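Local coordinates for ubiquinone biosynthesis protein UbiJ (Escherichia coli, PDB 6H6P), which binds hydrophobic ubiquinone intermediates through its SCP2 domain, the part present here, and is essential for the stability of the Ubi complex that makes coenzyme Q, at residues V50-F55 and A84-L89; L92-Q97 and L122-E127; L44-R49 and Q110-V115; C80-Y85 and G105-Q110. One frame throughout, in Å; residues are numbered along the deposited sequence.

Interaction 1 (V50-F55 and A84-L89); sequences VEVKGF and AYASVL. With CA (calcium ion), chain T.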
loop_
_atom_site.group_PDB
_atom_site.type_symbol
_atom_site.label_atom_id
_atom_site.label_comp_id
_atom_site.label_asym_id
_atom_site.label_seq_id
_atom_site.Cartn_x
_atom_site.Cartn_y
_atom_site.Cartn_z
ATOM N N VAL C 50 10.187 -1.279 -19.310
ATOM C CA VAL C 50 10.172 -2.196 -20.432
ATOM C C VAL C 50 9.448 -1.452 -21.528
ATOM O O VAL C 50 8.298 -1.060 -21.342
ATOM C CB VAL C 50 9.484 -3.549 -20.092
ATOM C CG1 VAL C 50 9.477 -4.459 -21.304
ATOM C CG2 VAL C 50 10.142 -4.247 -18.885
ATOM N N GLU C 51 10.141 -1.230 -22.649
ATOM C CA GLU C 51 9.624 -0.579 -23.855
ATOM C C GLU C 51 9.191 -1.660 -24.854
ATOM O O GLU C 51 10.034 -2.368 -25.418
ATOM C CB GLU C 51 10.677 0.374 -24.446
ATOM C CG GLU C 51 11.114 1.490 -23.497
ATOM C CD GLU C 51 10.140 2.618 -23.188
ATOM O OE1 GLU C 51 9.037 2.662 -23.778
ATOM O OE2 GLU C 51 10.504 3.492 -22.372
ATOM N N VAL C 52 7.869 -1.861 -24.977
ATOM C CA VAL C 52 7.314 -2.899 -25.843
ATOM C C VAL C 52 7.397 -2.375 -27.270
ATOM O O VAL C 52 6.778 -1.361 -27.582
ATOM C CB VAL C 52 5.891 -3.357 -25.411
ATOM C CG1 VAL C 52 5.418 -4.536 -26.238
ATOM C CG2 VAL C 52 5.857 -3.724 -23.942
ATOM N N LYS C 53 8.248 -3.013 -28.097
ATOM C CA LYS C 53 8.543 -2.606 -29.476
ATOM C C LYS C 53 7.379 -2.731 -30.461
ATOM O O LYS C 53 7.246 -1.844 -31.325
ATOM C CB LYS C 53 9.773 -3.333 -30.031
ATOM C CG LYS C 53 11.085 -2.602 -29.841
ATOM C CD LYS C 53 12.088 -2.945 -30.934
ATOM C CE LYS C 53 13.064 -4.049 -30.590
ATOM N NZ LYS C 53 14.189 -3.575 -29.732
ATOM N N GLY C 54 6.586 -3.807 -30.376
ATOM C CA GLY C 54 5.462 -4.014 -31.296
ATOM C C GLY C 54 4.382 -2.936 -31.225
ATOM O O GLY C 54 3.965 -2.377 -32.242
ATOM N N PHE C 55 3.964 -2.623 -29.990
ATOM C CA PHE C 55 2.959 -1.642 -29.579
ATOM C C PHE C 55 3.725 -0.354 -29.253
ATOM O O PHE C 55 4.935 -0.439 -29.064
ATOM C CB PHE C 55 2.279 -2.203 -28.329
ATOM C CG PHE C 55 1.812 -3.632 -28.514
ATOM C CD1 PHE C 55 2.664 -4.705 -28.253
ATOM C CD2 PHE C 55 0.543 -3.906 -29.001
ATOM C CE1 PHE C 55 2.251 -6.024 -28.480
ATOM C CE2 PHE C 55 0.124 -5.226 -29.206
ATOM C CZ PHE C 55 0.983 -6.276 -28.950
ATOM N N ALA C 84 12.376 -4.379 -26.279
ATOM C CA ALA C 84 12.137 -5.617 -27.026
ATOM C C ALA C 84 10.672 -5.739 -27.447
ATOM O O ALA C 84 9.824 -5.016 -26.923
ATOM C CB ALA C 84 12.528 -6.816 -26.172
ATOM N N TYR C 85 10.374 -6.652 -28.394
ATOM C CA TYR C 85 9.018 -6.930 -28.862
ATOM C C TYR C 85 8.298 -7.769 -27.810
ATOM O O TYR C 85 8.941 -8.554 -27.125
ATOM C CB TYR C 85 9.078 -7.678 -30.187
ATOM C CG TYR C 85 9.218 -6.773 -31.385
ATOM C CD1 TYR C 85 10.469 -6.384 -31.843
ATOM C CD2 TYR C 85 8.097 -6.347 -32.097
ATOM C CE1 TYR C 85 10.603 -5.561 -32.959
ATOM C CE2 TYR C 85 8.217 -5.515 -33.207
ATOM C CZ TYR C 85 9.473 -5.117 -33.630
ATOM O OH TYR C 85 9.610 -4.281 -34.714
ATOM N N ALA C 86 6.969 -7.639 -27.706
ATOM C CA ALA C 86 6.147 -8.388 -26.744
ATOM C C ALA C 86 6.480 -9.912 -26.641
ATOM O O ALA C 86 6.528 -10.457 -25.540
ATOM C CB ALA C 86 4.672 -8.173 -27.053
ATOM N N SER C 87 6.735 -10.558 -27.795
ATOM C CA SER C 87 7.055 -11.974 -28.025
ATOM C C SER C 87 8.330 -12.448 -27.371
ATOM O O SER C 87 8.430 -13.652 -27.107
ATOM C CB SER C 87 7.194 -12.239 -29.517
ATOM O OG SER C 87 6.049 -11.833 -30.238
ATOM N N VAL C 88 9.335 -11.550 -27.197
ATOM C CA VAL C 88 10.638 -11.899 -26.621
ATOM C C VAL C 88 10.632 -11.766 -25.089
ATOM O O VAL C 88 11.376 -12.482 -24.430
ATOM C CB VAL C 88 11.883 -11.218 -27.278
ATOM C CG1 VAL C 88 12.061 -11.660 -28.719
ATOM C CG2 VAL C 88 11.842 -9.723 -27.197
ATOM N N LEU C 89 9.759 -10.916 -24.526
ATOM C CA LEU C 89 9.628 -10.688 -23.076
ATOM C C LEU C 89 9.338 -11.966 -22.265
ATOM O O LEU C 89 9.996 -12.116 -21.230
ATOM C CB LEU C 89 8.623 -9.586 -22.728
ATOM C CG LEU C 89 8.869 -8.208 -23.347
ATOM C CD1 LEU C 89 7.758 -7.253 -22.964
ATOM C CD2 LEU C 89 10.267 -7.667 -23.033
HETATM CA CA CA T . 5.829 -9.540 -30.864
#

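Interaction 2 (L92-Q97 and L122-E127); sequences LRDRQQ and LADLAE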
loop_
_atom_site.group_PDB
_atom_site.type_symbol
_atom_site.label_atom_id
_atom_site.label_comp_id
_atom_site.label_asym_id
_atom_site.label_seq_id
_atom_site.Cartn_x
_atom_site.Cartn_y
_atom_site.Cartn_z
ATOM N N LEU C 92 12.545 -13.939 -20.940
ATOM C CA LEU C 92 13.330 -13.336 -19.847
ATOM C C LEU C 92 13.125 -14.103 -18.512
ATOM O O LEU C 92 12.861 -13.498 -17.460
ATOM C CB LEU C 92 12.941 -11.851 -19.671
ATOM C CG LEU C 92 13.454 -10.815 -20.670
ATOM C CD1 LEU C 92 12.797 -9.457 -20.386
ATOM C CD2 LEU C 92 14.995 -10.710 -20.633
ATOM N N ARG C 93 13.288 -15.433 -18.563
ATOM C CA ARG C 93 13.084 -16.325 -17.427
ATOM C C ARG C 93 14.372 -16.970 -16.899
ATOM O O ARG C 93 14.284 -17.911 -16.110
ATOM C CB ARG C 93 12.024 -17.386 -17.745
ATOM C CG ARG C 93 10.573 -16.898 -17.777
ATOM C CD ARG C 93 9.628 -18.090 -17.692
ATOM N NE ARG C 93 10.058 -19.002 -16.629
ATOM C CZ ARG C 93 9.699 -18.902 -15.354
ATOM N NH1 ARG C 93 8.824 -17.977 -14.972
ATOM N NH2 ARG C 93 10.190 -19.742 -14.455
ATOM N N ASP C 94 15.556 -16.464 -17.323
ATOM C CA ASP C 94 16.889 -16.827 -16.804
ATOM C C ASP C 94 18.036 -16.082 -17.488
ATOM O O ASP C 94 17.899 -15.619 -18.619
ATOM C CB ASP C 94 17.190 -18.338 -16.725
ATOM C CG ASP C 94 17.051 -19.135 -17.979
ATOM O OD1 ASP C 94 17.895 -18.959 -18.887
ATOM O OD2 ASP C 94 16.194 -20.043 -18.002
ATOM N N ARG C 95 19.167 -15.972 -16.756
ATOM C CA ARG C 95 20.423 -15.294 -17.114
ATOM C C ARG C 95 21.043 -15.754 -18.445
ATOM O O ARG C 95 21.610 -14.931 -19.167
ATOM C CB ARG C 95 21.442 -15.409 -15.962
ATOM C CG ARG C 95 21.096 -14.544 -14.735
ATOM C CD ARG C 95 22.123 -13.459 -14.453
ATOM N NE ARG C 95 22.415 -12.658 -15.643
ATOM C CZ ARG C 95 23.603 -12.596 -16.242
ATOM N NH1 ARG C 95 23.768 -11.854 -17.330
ATOM N NH2 ARG C 95 24.637 -13.274 -15.752
ATOM N N GLN C 96 20.913 -17.049 -18.773
ATOM C CA GLN C 96 21.432 -17.662 -20.008
ATOM C C GLN C 96 20.705 -17.114 -21.237
ATOM O O GLN C 96 21.343 -16.795 -22.247
ATOM C CB GLN C 96 21.281 -19.206 -19.944
ATOM C CG GLN C 96 22.119 -19.888 -18.849
ATOM C CD GLN C 96 21.329 -20.781 -17.901
ATOM O OE1 GLN C 96 20.258 -20.415 -17.385
ATOM N NE2 GLN C 96 21.889 -21.946 -17.588
ATOM N N GLN C 97 19.361 -17.012 -21.135
ATOM C CA GLN C 97 18.467 -16.512 -22.184
ATOM C C GLN C 97 18.603 -15.011 -22.360
ATOM O O GLN C 97 18.518 -14.530 -23.482
ATOM C CB GLN C 97 17.015 -16.912 -21.906
ATOM C CG GLN C 97 16.756 -18.415 -21.992
ATOM C CD GLN C 97 15.333 -18.751 -21.620
ATOM O OE1 GLN C 97 14.835 -18.388 -20.545
ATOM N NE2 GLN C 97 14.643 -19.461 -22.501
ATOM N N LEU C 122 15.426 -14.015 -10.254
ATOM C CA LEU C 122 14.207 -14.151 -9.451
ATOM C C LEU C 122 13.148 -14.975 -10.251
ATOM O O LEU C 122 12.492 -15.855 -9.686
ATOM C CB LEU C 122 13.669 -12.734 -9.083
ATOM C CG LEU C 122 12.286 -12.629 -8.386
ATOM C CD1 LEU C 122 12.189 -13.507 -7.119
ATOM C CD2 LEU C 122 11.922 -11.180 -8.090
ATOM N N ALA C 123 12.995 -14.660 -11.562
ATOM C CA ALA C 123 12.110 -15.330 -12.512
ATOM C C ALA C 123 12.537 -16.795 -12.781
ATOM O O ALA C 123 11.681 -17.646 -13.042
ATOM C CB ALA C 123 12.083 -14.564 -13.807
ATOM N N ASP C 124 13.854 -17.080 -12.721
ATOM C CA ASP C 124 14.446 -18.402 -12.931
ATOM C C ASP C 124 13.989 -19.369 -11.852
ATOM O O ASP C 124 13.847 -20.558 -12.133
ATOM C CB ASP C 124 15.980 -18.293 -12.930
ATOM C CG ASP C 124 16.778 -19.483 -13.441
ATOM O OD1 ASP C 124 16.161 -20.504 -13.826
ATOM O OD2 ASP C 124 18.013 -19.369 -13.528
ATOM N N LEU C 125 13.694 -18.858 -10.647
ATOM C CA LEU C 125 13.252 -19.640 -9.499
ATOM C C LEU C 125 11.780 -19.363 -9.098
ATOM O O LEU C 125 11.411 -19.551 -7.939
ATOM C CB LEU C 125 14.237 -19.416 -8.333
ATOM C CG LEU C 125 15.257 -20.529 -8.094
ATOM C CD1 LEU C 125 16.184 -20.699 -9.280
ATOM C CD2 LEU C 125 16.083 -20.253 -6.852
ATOM N N ALA C 126 10.935 -18.973 -10.078
ATOM C CA ALA C 126 9.511 -18.681 -9.879
ATOM C C ALA C 126 8.776 -19.928 -9.399
ATOM O O ALA C 126 8.974 -21.015 -9.953
ATOM C CB ALA C 126 8.889 -18.165 -11.175
ATOM N N GLU C 127 7.975 -19.772 -8.326
ATOM C CA GLU C 127 7.190 -20.851 -7.720
ATOM C C GLU C 127 5.947 -20.352 -6.978
ATOM O O GLU C 127 5.943 -19.252 -6.419
ATOM C CB GLU C 127 8.050 -21.760 -6.804
ATOM C CG GLU C 127 8.725 -21.050 -5.639
ATOM C CD GLU C 127 8.875 -21.859 -4.368
ATOM O OE1 GLU C 127 7.948 -22.630 -4.025
ATOM O OE2 GLU C 127 9.895 -21.658 -3.668
#

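Interaction 3 (L44-R49 and Q110-V115); sequences LGKVLR and QGDIQV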
loop_
_atom_site.group_PDB
_atom_site.type_symbol
_atom_site.label_atom_id
_atom_site.label_comp_id
_atom_site.label_asym_id
_atom_site.label_seq_id
_atom_site.Cartn_x
_atom_site.Cartn_y
_atom_site.Cartn_z
ATOM N N LEU C 44 15.028 -4.306 -4.473
ATOM C CA LEU C 44 14.473 -3.292 -3.575
ATOM C C LEU C 44 14.814 -1.849 -3.964
ATOM O O LEU C 44 15.985 -1.431 -3.941
ATOM C CB LEU C 44 14.914 -3.563 -2.135
ATOM C CG LEU C 44 13.944 -4.312 -1.249
ATOM C CD1 LEU C 44 14.597 -4.622 0.080
ATOM C CD2 LEU C 44 12.695 -3.500 -0.992
ATOM N N GLY C 45 13.761 -1.107 -4.286
ATOM C CA GLY C 45 13.853 0.298 -4.667
ATOM C C GLY C 45 14.144 0.519 -6.133
ATOM O O GLY C 45 14.365 1.658 -6.540
ATOM N N LYS C 46 14.162 -0.573 -6.933
ATOM C CA LYS C 46 14.452 -0.540 -8.371
ATOM C C LYS C 46 13.208 -0.407 -9.235
ATOM O O LYS C 46 12.147 -0.933 -8.922
ATOM C CB LYS C 46 15.310 -1.744 -8.829
ATOM C CG LYS C 46 16.628 -1.927 -8.084
ATOM C CD LYS C 46 17.670 -0.888 -8.441
ATOM C CE LYS C 46 18.759 -0.812 -7.411
ATOM N NZ LYS C 46 19.602 0.394 -7.611
ATOM N N VAL C 47 13.367 0.315 -10.332
ATOM C CA VAL C 47 12.353 0.539 -11.351
ATOM C C VAL C 47 12.932 -0.020 -12.663
ATOM O O VAL C 47 14.055 0.324 -13.050
ATOM C CB VAL C 47 11.939 2.029 -11.456
ATOM C CG1 VAL C 47 10.889 2.240 -12.538
ATOM C CG2 VAL C 47 11.432 2.557 -10.112
ATOM N N LEU C 48 12.198 -0.960 -13.275
ATOM C CA LEU C 48 12.555 -1.586 -14.543
ATOM C C LEU C 48 11.515 -1.173 -15.566
ATOM O O LEU C 48 10.354 -1.565 -15.448
ATOM C CB LEU C 48 12.665 -3.132 -14.416
ATOM C CG LEU C 48 12.983 -3.962 -15.680
ATOM C CD1 LEU C 48 14.357 -3.640 -16.268
ATOM C CD2 LEU C 48 12.923 -5.444 -15.354
ATOM N N ARG C 49 11.914 -0.300 -16.506
ATOM C CA ARG C 49 11.035 0.142 -17.573
ATOM C C ARG C 49 11.283 -0.802 -18.713
ATOM O O ARG C 49 12.425 -1.159 -18.990
ATOM C CB ARG C 49 11.300 1.596 -17.999
ATOM C CG ARG C 49 10.182 2.185 -18.839
ATOM C CD ARG C 49 10.325 3.679 -18.988
ATOM N NE ARG C 49 9.060 4.288 -19.421
ATOM C CZ ARG C 49 8.369 5.205 -18.739
ATOM N NH1 ARG C 49 8.818 5.659 -17.571
ATOM N NH2 ARG C 49 7.229 5.684 -19.228
ATOM N N GLN C 110 19.500 -0.601 -21.321
ATOM C CA GLN C 110 19.927 0.752 -20.985
ATOM C C GLN C 110 19.947 0.794 -19.461
ATOM O O GLN C 110 19.292 -0.030 -18.817
ATOM C CB GLN C 110 18.962 1.814 -21.547
ATOM C CG GLN C 110 18.793 1.805 -23.074
ATOM C CD GLN C 110 17.785 2.820 -23.557
ATOM O OE1 GLN C 110 16.840 3.210 -22.855
ATOM N NE2 GLN C 110 17.927 3.227 -24.801
ATOM N N GLY C 111 20.740 1.696 -18.902
ATOM C CA GLY C 111 20.879 1.830 -17.463
ATOM C C GLY C 111 21.735 0.750 -16.836
ATOM O O GLY C 111 22.753 0.333 -17.402
ATOM N N ASP C 112 21.326 0.320 -15.635
ATOM C CA ASP C 112 21.969 -0.686 -14.792
ATOM C C ASP C 112 21.536 -2.096 -15.207
ATOM O O ASP C 112 20.474 -2.568 -14.787
ATOM C CB ASP C 112 21.607 -0.398 -13.315
ATOM C CG ASP C 112 22.376 -1.128 -12.221
ATOM O OD1 ASP C 112 23.343 -1.862 -12.550
ATOM O OD2 ASP C 112 22.027 -0.945 -11.032
ATOM N N ILE C 113 22.364 -2.781 -16.015
ATOM C CA ILE C 113 22.096 -4.152 -16.472
ATOM C C ILE C 113 21.863 -5.128 -15.287
ATOM O O ILE C 113 21.212 -6.151 -15.463
ATOM C CB ILE C 113 23.196 -4.652 -17.462
ATOM C CG1 ILE C 113 22.720 -5.906 -18.259
ATOM C CG2 ILE C 113 24.557 -4.867 -16.751
ATOM C CD1 ILE C 113 23.548 -6.296 -19.486
ATOM N N GLN C 114 22.346 -4.793 -14.083
ATOM C CA GLN C 114 22.173 -5.637 -12.904
ATOM C C GLN C 114 20.726 -5.718 -12.425
ATOM O O GLN C 114 20.392 -6.679 -11.736
ATOM C CB GLN C 114 23.116 -5.225 -11.777
ATOM C CG GLN C 114 24.479 -5.905 -11.870
ATOM C CD GLN C 114 25.423 -5.517 -10.747
ATOM O OE1 GLN C 114 25.022 -4.972 -9.701
ATOM N NE2 GLN C 114 26.714 -5.802 -10.937
ATOM N N VAL C 115 19.870 -4.747 -12.804
ATOM C CA VAL C 115 18.451 -4.728 -12.449
ATOM C C VAL C 115 17.730 -5.873 -13.216
ATOM O O VAL C 115 17.008 -6.669 -12.604
ATOM C CB VAL C 115 17.793 -3.324 -12.677
ATOM C CG1 VAL C 115 16.289 -3.334 -12.396
ATOM C CG2 VAL C 115 18.479 -2.241 -11.855
#

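Interaction 4 (C80-Y85 and G105-Q110); sequences CTVIAY and GELEVQ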
loop_
_atom_site.group_PDB
_atom_site.type_symbol
_atom_site.label_atom_id
_atom_site.label_comp_id
_atom_site.label_asym_id
_atom_site.label_seq_id
_atom_site.Cartn_x
_atom_site.Cartn_y
_atom_site.Cartn_z
ATOM N N CYS C 80 16.881 0.793 -15.055
ATOM C CA CYS C 80 17.188 -0.078 -16.190
ATOM C C CYS C 80 15.988 -0.025 -17.119
ATOM O O CYS C 80 14.860 -0.171 -16.664
ATOM C CB CYS C 80 17.443 -1.502 -15.690
ATOM S SG CYS C 80 18.021 -2.676 -16.944
ATOM N N THR C 81 16.234 0.221 -18.409
ATOM C CA THR C 81 15.235 0.231 -19.480
ATOM C C THR C 81 15.607 -0.921 -20.410
ATOM O O THR C 81 16.767 -1.017 -20.811
ATOM C CB THR C 81 15.204 1.599 -20.216
ATOM O OG1 THR C 81 15.014 2.651 -19.265
ATOM C CG2 THR C 81 14.119 1.674 -21.280
ATOM N N VAL C 82 14.641 -1.828 -20.693
ATOM C CA VAL C 82 14.809 -2.957 -21.626
ATOM C C VAL C 82 13.863 -2.756 -22.819
ATOM O O VAL C 82 12.671 -2.516 -22.622
ATOM C CB VAL C 82 14.756 -4.398 -21.008
ATOM C CG1 VAL C 82 15.837 -4.588 -19.963
ATOM C CG2 VAL C 82 13.407 -4.722 -20.406
ATOM N N ILE C 83 14.414 -2.748 -24.043
ATOM C CA ILE C 83 13.636 -2.535 -25.266
ATOM C C ILE C 83 13.592 -3.828 -26.074
ATOM O O ILE C 83 14.639 -4.324 -26.482
ATOM C CB ILE C 83 14.089 -1.305 -26.117
ATOM C CG1 ILE C 83 14.400 -0.061 -25.247
ATOM C CG2 ILE C 83 13.044 -0.975 -27.186
ATOM C CD1 ILE C 83 15.855 0.197 -24.998
ATOM N N ALA C 84 12.376 -4.379 -26.279
ATOM C CA ALA C 84 12.137 -5.617 -27.026
ATOM C C ALA C 84 10.672 -5.739 -27.447
ATOM O O ALA C 84 9.824 -5.016 -26.923
ATOM C CB ALA C 84 12.528 -6.816 -26.172
ATOM N N TYR C 85 10.374 -6.652 -28.394
ATOM C CA TYR C 85 9.018 -6.930 -28.862
ATOM C C TYR C 85 8.298 -7.769 -27.810
ATOM O O TYR C 85 8.941 -8.554 -27.125
ATOM C CB TYR C 85 9.078 -7.678 -30.187
ATOM C CG TYR C 85 9.218 -6.773 -31.385
ATOM C CD1 TYR C 85 10.469 -6.384 -31.843
ATOM C CD2 TYR C 85 8.097 -6.347 -32.097
ATOM C CE1 TYR C 85 10.603 -5.561 -32.959
ATOM C CE2 TYR C 85 8.217 -5.515 -33.207
ATOM C CZ TYR C 85 9.473 -5.117 -33.630
ATOM O OH TYR C 85 9.610 -4.281 -34.714
ATOM N N GLY C 105 20.558 -9.199 -30.533
ATOM C CA GLY C 105 19.992 -7.883 -30.808
ATOM C C GLY C 105 18.518 -7.768 -30.481
ATOM O O GLY C 105 17.980 -6.656 -30.473
ATOM N N GLU C 106 17.865 -8.925 -30.181
ATOM C CA GLU C 106 16.444 -9.073 -29.821
ATOM C C GLU C 106 15.996 -8.193 -28.647
ATOM O O GLU C 106 14.847 -7.754 -28.622
ATOM C CB GLU C 106 16.117 -10.546 -29.527
ATOM C CG GLU C 106 15.947 -11.407 -30.765
ATOM C CD GLU C 106 15.578 -12.850 -30.470
ATOM O OE1 GLU C 106 16.483 -13.617 -30.065
ATOM O OE2 GLU C 106 14.398 -13.223 -30.668
ATOM N N LEU C 107 16.909 -7.956 -27.679
ATOM C CA LEU C 107 16.711 -7.146 -26.466
ATOM C C LEU C 107 17.827 -6.104 -26.308
ATOM O O LEU C 107 19.012 -6.436 -26.367
ATOM C CB LEU C 107 16.637 -8.055 -25.217
ATOM C CG LEU C 107 16.468 -7.369 -23.878
ATOM C CD1 LEU C 107 15.049 -7.383 -23.424
ATOM C CD2 LEU C 107 17.283 -8.031 -22.854
ATOM N N GLU C 108 17.434 -4.851 -26.084
ATOM C CA GLU C 108 18.339 -3.724 -25.841
ATOM C C GLU C 108 18.247 -3.340 -24.358
ATOM O O GLU C 108 17.151 -3.182 -23.824
ATOM C CB GLU C 108 17.981 -2.524 -26.727
ATOM C CG GLU C 108 19.073 -1.467 -26.786
ATOM C CD GLU C 108 18.646 -0.079 -27.226
ATOM O OE1 GLU C 108 17.710 0.024 -28.052
ATOM O OE2 GLU C 108 19.250 0.909 -26.743
ATOM N N VAL C 109 19.400 -3.212 -23.698
ATOM C CA VAL C 109 19.480 -2.833 -22.286
ATOM C C VAL C 109 20.116 -1.440 -22.162
ATOM O O VAL C 109 21.092 -1.121 -22.855
ATOM C CB VAL C 109 20.174 -3.909 -21.399
ATOM C CG1 VAL C 109 20.165 -3.525 -19.910
ATOM C CG2 VAL C 109 19.526 -5.276 -21.609
ATOM N N GLN C 110 19.500 -0.601 -21.321
ATOM C CA GLN C 110 19.927 0.752 -20.985
ATOM C C GLN C 110 19.947 0.794 -19.461
ATOM O O GLN C 110 19.292 -0.030 -18.817
ATOM C CB GLN C 110 18.962 1.814 -21.547
ATOM C CG GLN C 110 18.793 1.805 -23.074
ATOM C CD GLN C 110 17.785 2.820 -23.557
ATOM O OE1 GLN C 110 16.840 3.210 -22.855
ATOM N NE2 GLN C 110 17.927 3.227 -24.801
#

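Interaction 1 (V50-F55 and A84-L89)
Two backbone hydrogen bonds register V52 beside A84 as a parallel bridge between neighbouring strands of the SCP2 sheet, where strand 47-52 runs out next to the end of strand 80-84. A84 N gives to E51 O at 3.2 Å, almost in line with the carbonyl. K53 N returns the bond to A84 O at 2.8 Å but reaches it from 45° above the carbonyl plane. One CH-pi contact follows: K53 CB sits over the centre of the Y85 ring, 3.6 Å from the centroid and 12° off its normal, and CD and CE run on beyond its CD1-CE1 edge. Apolar contacts gather round V50 and V52. V50 CG1 and L89 CD1 meet at 3.7 Å; V52 CG1, anti to the backbone N (chi1 -174°), is the branch that touches A86 CB, at 3.8 Å; A86 CB also lies in the plane of the F55 ring, at its edge, 3.5 Å from CE1. A calcium ion is bound by S87 OG at 2.4 Å. The chemistry thus changes along the contact, from the buried V50 and V52, with L89 against them, to a more exposed rim where a lysine lies over an aromatic face, and backbone bonding sets the register.

Interaction 2 (L92-Q97 and L122-E127)
R93 and D124 meet backbone to backbone in the tight part of this contact: R93 O lies 3.2 Å from D124 CA in a CA-H...O approach with an angle of 133° at the hydrogen. Beside it A123, buried, points its methyl at the other segment, CB standing 3.9 Å from L92 O. No hydrogen bond crosses between the segments, so the close fit of the chains holds this part together.

Toward solvent the contact is looser. With CG anti to its carbonyl carbon (chi1 -74°) and a bend at chi3, the exposed R93 brings its guanidinium over A123 O. NH2 comes within 2.9 Å of A123 O, but the oxygen is over the flat group and the angle is too poor for a bond. A126 CB approaches the same guanidinium at its edge, 3.8 Å from NH1, and also packs on F29 and L30 of helix 15-30. At D94 and D124 two carboxylates come near each other, D94 OD2 and D124 OD1 being 4.2 Å apart, an arrangement that would be expected to disfavour full charge on both. D94 is also an N-cap: its OD1 accepts a weak bond of 3.3 Å from Q97 N. The arrangement is therefore a capped start of helix 95-104 set against the last turn of helix 113-124, a helix-end junction in the alpha+beta SCP2 fold.

Interaction 3 (L44-R49 and Q110-V115)
K46 and V115 carry most of this contact, in which the start of strand 47-52 meets the first turn of helix 113-124; no hydrogen bond joins the two segments. K46 can be followed outward. Its CB points toward the helix and rests 4.0 Å from V115 CG1. The chain then bends at chi2 (-72°) and crosses the valine at a slant, CD reaching V115 CG2 at 3.8 Å. Beyond CE the ammonium arrives near the acidic start of the helix: NZ is 4.4 Å from D112 OD2, opposite charges too far apart for a salt bridge. NZ also has long, weak ion pairs with D79 and with D77 of the second subunit, so the lysine's aliphatic part is packed while its charge sits among several carboxylates at the subunit boundary.

V115 is buried and uses both methyls. CG1, anti to the backbone N (chi1 176°), also comes to 4.2 Å from L48 CB and 4.3 Å from V47 O, while CG2 is turned to the lysine; C80 and D79 pack on the same residue. D112 occupies the N-cap, its OD1 accepting a weak bond from Q114 N at 3.5 Å, and V115 N gives to D112 O at 3.0 Å, closing the first turn. What results is a capped helix N terminus laid by one valine against an inner strand of the sheet, the helix-on-sheet packing of the SCP2 domain.

Interaction 4 (C80-Y85 and G105-Q110)
An antiparallel pair at one side of the mixed sheet joins V82 to V109, I83 to E108 and T81 to Q110: strand 80-84 receives 108-111, one of the two outermost strands within this chain, with 164° between their directions. I83 and E108 form a hydrogen-bonded pair, I83 N to E108 O at 2.8 Å in the carbonyl plane and E108 N to I83 O at 2.9 Å. T81 and Q110 form the next such pair, whose two bonds differ in approach. Q110 N reaches T81 O at 2.8 Å nearly head-on, whereas T81 N meets Q110 O at 3.1 Å from 56° above the carbonyl plane.

The two faces differ. On the V82 and V109 face, V82 CG1 and V109 CG2 lie side by side at 4.1 Å, and L107 turns its CD1 onto A84 CB at 3.8 Å as well as onto V82; V116 of helix 113-124 and I102 of helix 95-104 cover this side. On the other face Q110 CG stands anti to the carbonyl carbon (chi1 -60°) and the chain extends beyond it, carrying CD to 3.6 Å from I83 CD1; the E108 carboxylate is also against that methyl. Q110 NE2 gives E108 OE2 a weak bond of 3.3 Å, linking the two polar ends. Since helix 95-104 connects the strands, this is an antiparallel edge pair joined through a helix, not a hairpin, with its aliphatic face under the helical layer of the SCP2 fold.

In the fold
From the N terminus, residues 44-49 open interaction 3 and residues 50-55, the end of the same strand and the loop after it, open interaction 1. The chain passes through strands 58-63 and 68-71 before strand 80-84 opens interaction 4; at A84 and Y85, which both share, interaction 1 is closing. Interaction 2 opens at 92-97, after which 105-110 closes interaction 4, 110-115 closes interaction 3 and 122-127 closes interaction 2. The loop of interaction 3 therefore encloses those of interactions 1 and 4, whereas interaction 2 crosses 3 and 4 and follows 1 in series. Interactions 1 and 4 join neighbouring strands; interaction 3 fastens helix 113-124 to that sheet, and interaction 2 ties it to helix 95-104.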